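Local coordinates for YcgJ protein (Bacillus subtilis, PDB 1XXL) that probably transfers a methyl group from S-adenosylmethionine to a substrate that is not established, at residues 198-212 and 216-228. Numbering follows the deposited sequence.
Sequences ITHLNHASDEARDTF and LNQNGQPISFCLK
The ring of Phe-212 meets Cys-226 O at its edge, in the ring plane, with CD1 3.4 Å from that oxygen. Thr-211 CG2 sits over the centre of one ring face. Lys-228 CG approaches ring atom CE1 obliquely. The guanidinium of Arg-209 has Asn-202 O in its plane. NH1 bonds to that oxygen and to Ala-204 O, tying helix 206-211 to the end of helix 191-202. Its NH2 lies 3.9 Å from Leu-216 CD1.

Past the end of helix 206-211, Phe-212 O accepts a nearly straight bond from Cys-226 N (2.8 Å, 170° at the hydrogen). The donor stands above the carbonyl plane. Lys-228 bends at chi2 and chi3 (-51° and -77°), which brings NZ back to Thr-211 O at 3.1 Å, in the carbonyl plane. The same NZ also bonds to Asn-175 of strand 166-179.

Helix 191-202 sets apolar side chains on Pro-222. Ile-198 CG1 meets its CD (3.8 Å) and Leu-201 CD1 its CB (3.8 Å). Both side chains cross the proline at about a right angle. Tyr-180 touches all three residues.

Two successive helices thus pack on strand 222-236, which pairs antiparallel with strands 118-125 and 166-179, away from the S-adenosylmethionine site. Ile-198 and Leu-201 pack by apolar contact, while two carbonyls near the end of helix 206-211 bind the strand. The lysine ammonium, probably charged, would polarise the Thr-211 carbonyl.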
loop_
_atom_site.group_PDB
_atom_site.type_symbol
_atom_site.label_atom_id
_atom_site.label_comp_id
_atom_site.label_asym_id
_atom_site.label_seq_id
_atom_site.Cartn_x
_atom_site.Cartn_y
_atom_site.Cartn_z
ATOM N N ILE A 198 7.078 5.394 22.132
ATOM C CA ILE A 198 8.429 5.720 22.559
ATOM C C ILE A 198 9.026 4.548 23.333
ATOM O O ILE A 198 10.157 4.149 23.073
ATOM C CB ILE A 198 8.475 7.041 23.372
ATOM C CG1 ILE A 198 8.104 8.238 22.467
ATOM C CG2 ILE A 198 9.838 7.232 23.987
ATOM C CD1 ILE A 198 7.787 9.561 23.221
ATOM N N THR A 199 8.253 3.974 24.256
ATOM C CA THR A 199 8.683 2.777 25.011
ATOM C C THR A 199 9.003 1.594 24.074
ATOM O O THR A 199 9.998 0.908 24.253
ATOM C CB THR A 199 7.597 2.330 26.034
ATOM O OG1 THR A 199 7.365 3.379 26.970
ATOM C CG2 THR A 199 8.005 1.094 26.805
ATOM N N HIS A 200 8.141 1.373 23.085
ATOM C CA HIS A 200 8.313 0.294 22.103
ATOM C C HIS A 200 9.639 0.430 21.362
ATOM O O HIS A 200 10.392 -0.530 21.240
ATOM C CB HIS A 200 7.137 0.339 21.115
ATOM C CG HIS A 200 7.034 -0.848 20.217
ATOM N ND1 HIS A 200 6.936 -2.140 20.690
ATOM C CD2 HIS A 200 6.979 -0.932 18.865
ATOM C CE1 HIS A 200 6.839 -2.971 19.666
ATOM N NE2 HIS A 200 6.857 -2.264 18.545
ATOM N N LEU A 201 9.921 1.640 20.883
ATOM C CA LEU A 201 11.171 1.932 20.156
ATOM C C LEU A 201 12.399 1.857 21.057
ATOM O O LEU A 201 13.429 1.332 20.662
ATOM C CB LEU A 201 11.086 3.313 19.467
ATOM C CG LEU A 201 10.105 3.418 18.278
ATOM C CD1 LEU A 201 9.810 4.882 17.853
ATOM C CD2 LEU A 201 10.594 2.613 17.082
ATOM N N ASN A 202 12.284 2.382 22.274
ATOM C CA ASN A 202 13.392 2.379 23.226
ATOM C C ASN A 202 13.741 1.010 23.760
ATOM O O ASN A 202 14.879 0.780 24.136
ATOM C CB ASN A 202 13.084 3.312 24.412
ATOM C CG ASN A 202 13.486 4.730 24.126
ATOM O OD1 ASN A 202 12.686 5.534 23.642
ATOM N ND2 ASN A 202 14.755 5.037 24.370
ATOM N N HIS A 203 12.762 0.107 23.813
ATOM C CA HIS A 203 12.997 -1.252 24.288
ATOM C C HIS A 203 13.172 -2.276 23.155
ATOM O O HIS A 203 13.189 -3.473 23.397
ATOM C CB HIS A 203 11.845 -1.660 25.216
ATOM C CG HIS A 203 11.825 -0.902 26.504
ATOM N ND1 HIS A 203 11.648 0.464 26.564
ATOM C CD2 HIS A 203 11.968 -1.319 27.784
ATOM C CE1 HIS A 203 11.694 0.858 27.826
ATOM N NE2 HIS A 203 11.882 -0.205 28.585
ATOM N N ALA A 204 13.314 -1.810 21.921
ATOM C CA ALA A 204 13.598 -2.696 20.780
ATOM C C ALA A 204 14.837 -3.607 20.989
ATOM O O ALA A 204 15.865 -3.158 21.479
ATOM C CB ALA A 204 13.771 -1.843 19.500
ATOM N N SER A 205 14.738 -4.880 20.607
ATOM C CA SER A 205 15.907 -5.769 20.595
ATOM C C SER A 205 16.983 -5.233 19.653
ATOM O O SER A 205 16.721 -4.357 18.825
ATOM C CB SER A 205 15.508 -7.150 20.105
ATOM O OG SER A 205 15.084 -7.087 18.767
ATOM N N ASP A 206 18.185 -5.769 19.770
ATOM C CA ASP A 206 19.258 -5.420 18.867
ATOM C C ASP A 206 18.881 -5.705 17.423
ATOM O O ASP A 206 19.178 -4.916 16.544
ATOM C CB ASP A 206 20.533 -6.179 19.225
ATOM C CG ASP A 206 21.143 -5.708 20.532
ATOM O OD1 ASP A 206 20.841 -4.571 20.953
ATOM O OD2 ASP A 206 21.928 -6.469 21.135
ATOM N N GLU A 207 18.206 -6.825 17.191
ATOM C CA GLU A 207 17.803 -7.214 15.846
ATOM C C GLU A 207 16.771 -6.213 15.269
ATOM O O GLU A 207 16.855 -5.873 14.098
ATOM C CB GLU A 207 17.235 -8.639 15.823
ATOM C CG GLU A 207 18.055 -9.686 16.603
ATOM C CD GLU A 207 17.775 -9.632 18.118
ATOM O OE1 GLU A 207 16.591 -9.741 18.522
ATOM O OE2 GLU A 207 18.725 -9.438 18.901
ATOM N N ALA A 208 15.814 -5.763 16.082
ATOM C CA ALA A 208 14.820 -4.774 15.651
ATOM C C ALA A 208 15.458 -3.400 15.362
ATOM O O ALA A 208 15.118 -2.713 14.380
ATOM C CB ALA A 208 13.715 -4.639 16.692
ATOM N N ARG A 209 16.384 -3.012 16.229
ATOM C CA ARG A 209 17.134 -1.784 16.048
ATOM C C ARG A 209 17.940 -1.766 14.741
ATOM O O ARG A 209 18.037 -0.729 14.079
ATOM C CB ARG A 209 18.063 -1.589 17.233
ATOM C CG ARG A 209 17.377 -1.073 18.476
ATOM C CD ARG A 209 18.234 -1.398 19.702
ATOM N NE ARG A 209 18.500 -0.236 20.550
ATOM C CZ ARG A 209 17.689 0.235 21.509
ATOM N NH1 ARG A 209 16.539 -0.360 21.791
ATOM N NH2 ARG A 209 18.058 1.318 22.210
ATOM N N ASP A 210 18.525 -2.915 14.387
ATOM C CA ASP A 210 19.256 -3.083 13.125
ATOM C C ASP A 210 18.293 -3.107 11.934
ATOM O O ASP A 210 18.439 -2.352 10.989
ATOM C CB ASP A 210 20.086 -4.385 13.193
ATOM C CG ASP A 210 20.923 -4.649 11.914
ATOM O OD1 ASP A 210 21.507 -3.680 11.340
ATOM O OD2 ASP A 210 21.001 -5.842 11.486
ATOM N N THR A 211 17.290 -3.971 11.991
ATOM C CA THR A 211 16.361 -4.145 10.886
ATOM C C THR A 211 15.609 -2.860 10.564
ATOM O O THR A 211 15.422 -2.528 9.405
ATOM C CB THR A 211 15.338 -5.260 11.205
ATOM O OG1 THR A 211 16.037 -6.506 11.369
ATOM C CG2 THR A 211 14.308 -5.406 10.088
ATOM N N PHE A 212 15.166 -2.143 11.590
ATOM C CA PHE A 212 14.328 -0.955 11.383
ATOM C C PHE A 212 15.082 0.369 11.586
ATOM O O PHE A 212 14.457 1.405 11.740
ATOM C CB PHE A 212 13.049 -1.027 12.248
ATOM C CG PHE A 212 12.211 -2.248 11.970
ATOM C CD1 PHE A 212 11.555 -2.388 10.762
ATOM C CD2 PHE A 212 12.126 -3.289 12.894
ATOM C CE1 PHE A 212 10.805 -3.503 10.500
ATOM C CE2 PHE A 212 11.379 -4.415 12.620
ATOM C CZ PHE A 212 10.719 -4.519 11.432
ATOM N N LEU A 216 17.690 7.255 17.988
ATOM C CA LEU A 216 17.129 7.896 19.186
ATOM C C LEU A 216 18.057 8.985 19.739
ATOM O O LEU A 216 19.275 8.913 19.573
ATOM C CB LEU A 216 16.927 6.838 20.298
ATOM C CG LEU A 216 16.186 5.542 19.925
ATOM C CD1 LEU A 216 16.256 4.526 21.040
ATOM C CD2 LEU A 216 14.759 5.852 19.580
ATOM N N ASN A 217 17.471 9.981 20.402
ATOM C CA ASN A 217 18.226 10.909 21.255
ATOM C C ASN A 217 18.705 10.193 22.519
ATOM O O ASN A 217 18.148 9.153 22.900
ATOM C CB ASN A 217 17.352 12.092 21.675
ATOM C CG ASN A 217 17.132 13.085 20.556
ATOM O OD1 ASN A 217 18.038 13.836 20.207
ATOM N ND2 ASN A 217 15.910 13.136 20.020
ATOM N N GLN A 218 19.727 10.745 23.177
ATOM C CA GLN A 218 20.208 10.168 24.444
ATOM C C GLN A 218 19.110 10.072 25.489
ATOM O O GLN A 218 19.093 9.129 26.251
ATOM C CB GLN A 218 21.381 10.946 25.047
ATOM C CG GLN A 218 22.630 10.912 24.181
ATOM C CD GLN A 218 23.950 10.903 24.966
ATOM O OE1 GLN A 218 24.017 11.372 26.122
ATOM N NE2 GLN A 218 25.017 10.399 24.320
ATOM N N ASN A 219 18.204 11.043 25.531
ATOM C CA ASN A 219 17.072 10.979 26.475
ATOM C C ASN A 219 15.906 10.078 26.032
ATOM O O ASN A 219 14.827 10.121 26.636
ATOM C CB ASN A 219 16.569 12.390 26.824
ATOM C CG ASN A 219 15.818 13.069 25.681
ATOM O OD1 ASN A 219 15.232 14.134 25.877
ATOM N ND2 ASN A 219 15.833 12.468 24.489
ATOM N N GLY A 220 16.123 9.270 24.989
ATOM C CA GLY A 220 15.127 8.303 24.526
ATOM C C GLY A 220 14.094 8.828 23.560
ATOM O O GLY A 220 13.268 8.066 23.089
ATOM N N GLN A 221 14.113 10.123 23.262
ATOM C CA GLN A 221 13.168 10.703 22.304
ATOM C C GLN A 221 13.548 10.181 20.903
ATOM O O GLN A 221 14.699 10.345 20.478
ATOM C CB GLN A 221 13.210 12.229 22.355
ATOM C CG GLN A 221 12.247 12.945 21.403
ATOM C CD GLN A 221 10.781 12.809 21.797
ATOM O OE1 GLN A 221 10.453 12.322 22.884
ATOM N NE2 GLN A 221 9.888 13.250 20.908
ATOM N N PRO A 222 12.610 9.486 20.215
ATOM C CA PRO A 222 12.990 8.910 18.920
ATOM C C PRO A 222 13.214 9.972 17.857
ATOM O O PRO A 222 12.597 11.037 17.900
ATOM C CB PRO A 222 11.805 8.010 18.575
ATOM C CG PRO A 222 11.069 7.825 19.892
ATOM C CD PRO A 222 11.228 9.128 20.569
ATOM N N ILE A 223 14.101 9.661 16.913
ATOM C CA ILE A 223 14.433 10.561 15.825
ATOM C C ILE A 223 13.953 10.021 14.490
ATOM O O ILE A 223 13.299 10.734 13.727
ATOM C CB ILE A 223 15.950 10.818 15.805
ATOM C CG1 ILE A 223 16.324 11.658 17.031
ATOM C CG2 ILE A 223 16.364 11.544 14.529
ATOM C CD1 ILE A 223 17.804 11.657 17.344
ATOM N N SER A 224 14.293 8.769 14.198
ATOM C CA SER A 224 13.943 8.170 12.927
ATOM C C SER A 224 13.941 6.646 12.990
ATOM O O SER A 224 14.486 6.042 13.914
ATOM C CB SER A 224 14.906 8.656 11.828
ATOM O OG SER A 224 16.235 8.274 12.105
ATOM N N PHE A 225 13.309 6.042 11.998
ATOM C CA PHE A 225 13.382 4.594 11.789
ATOM C C PHE A 225 13.049 4.319 10.337
ATOM O O PHE A 225 12.656 5.235 9.622
ATOM C CB PHE A 225 12.471 3.823 12.763
ATOM C CG PHE A 225 11.001 4.173 12.664
ATOM C CD1 PHE A 225 10.163 3.484 11.798
ATOM C CD2 PHE A 225 10.454 5.181 13.461
ATOM C CE1 PHE A 225 8.813 3.799 11.722
ATOM C CE2 PHE A 225 9.108 5.491 13.395
ATOM C CZ PHE A 225 8.287 4.809 12.508
ATOM N N CYS A 226 13.227 3.084 9.901
ATOM C CA CYS A 226 12.870 2.699 8.555
ATOM C C CYS A 226 11.896 1.552 8.568
ATOM O O CYS A 226 12.024 0.623 9.363
ATOM C CB CYS A 226 14.093 2.273 7.746
ATOM S SG CYS A 226 15.246 3.616 7.291
ATOM N N LEU A 227 10.944 1.619 7.657
ATOM C CA LEU A 227 10.058 0.531 7.358
ATOM C C LEU A 227 10.633 -0.204 6.140
ATOM O O LEU A 227 11.485 0.331 5.436
ATOM C CB LEU A 227 8.657 1.052 7.067
ATOM C CG LEU A 227 7.587 1.139 8.168
ATOM C CD1 LEU A 227 8.046 1.012 9.597
ATOM C CD2 LEU A 227 6.672 2.317 7.987
ATOM N N LYS A 228 10.192 -1.447 5.932
ATOM C CA LYS A 228 10.618 -2.250 4.777
ATOM C C LYS A 228 9.569 -2.171 3.681
ATOM O O LYS A 228 8.440 -2.621 3.870
ATOM C CB LYS A 228 10.800 -3.717 5.178
ATOM C CG LYS A 228 11.511 -3.958 6.490
ATOM C CD LYS A 228 12.813 -3.205 6.605
ATOM C CE LYS A 228 13.893 -3.843 5.833
ATOM N NZ LYS A 228 15.215 -3.322 6.364
#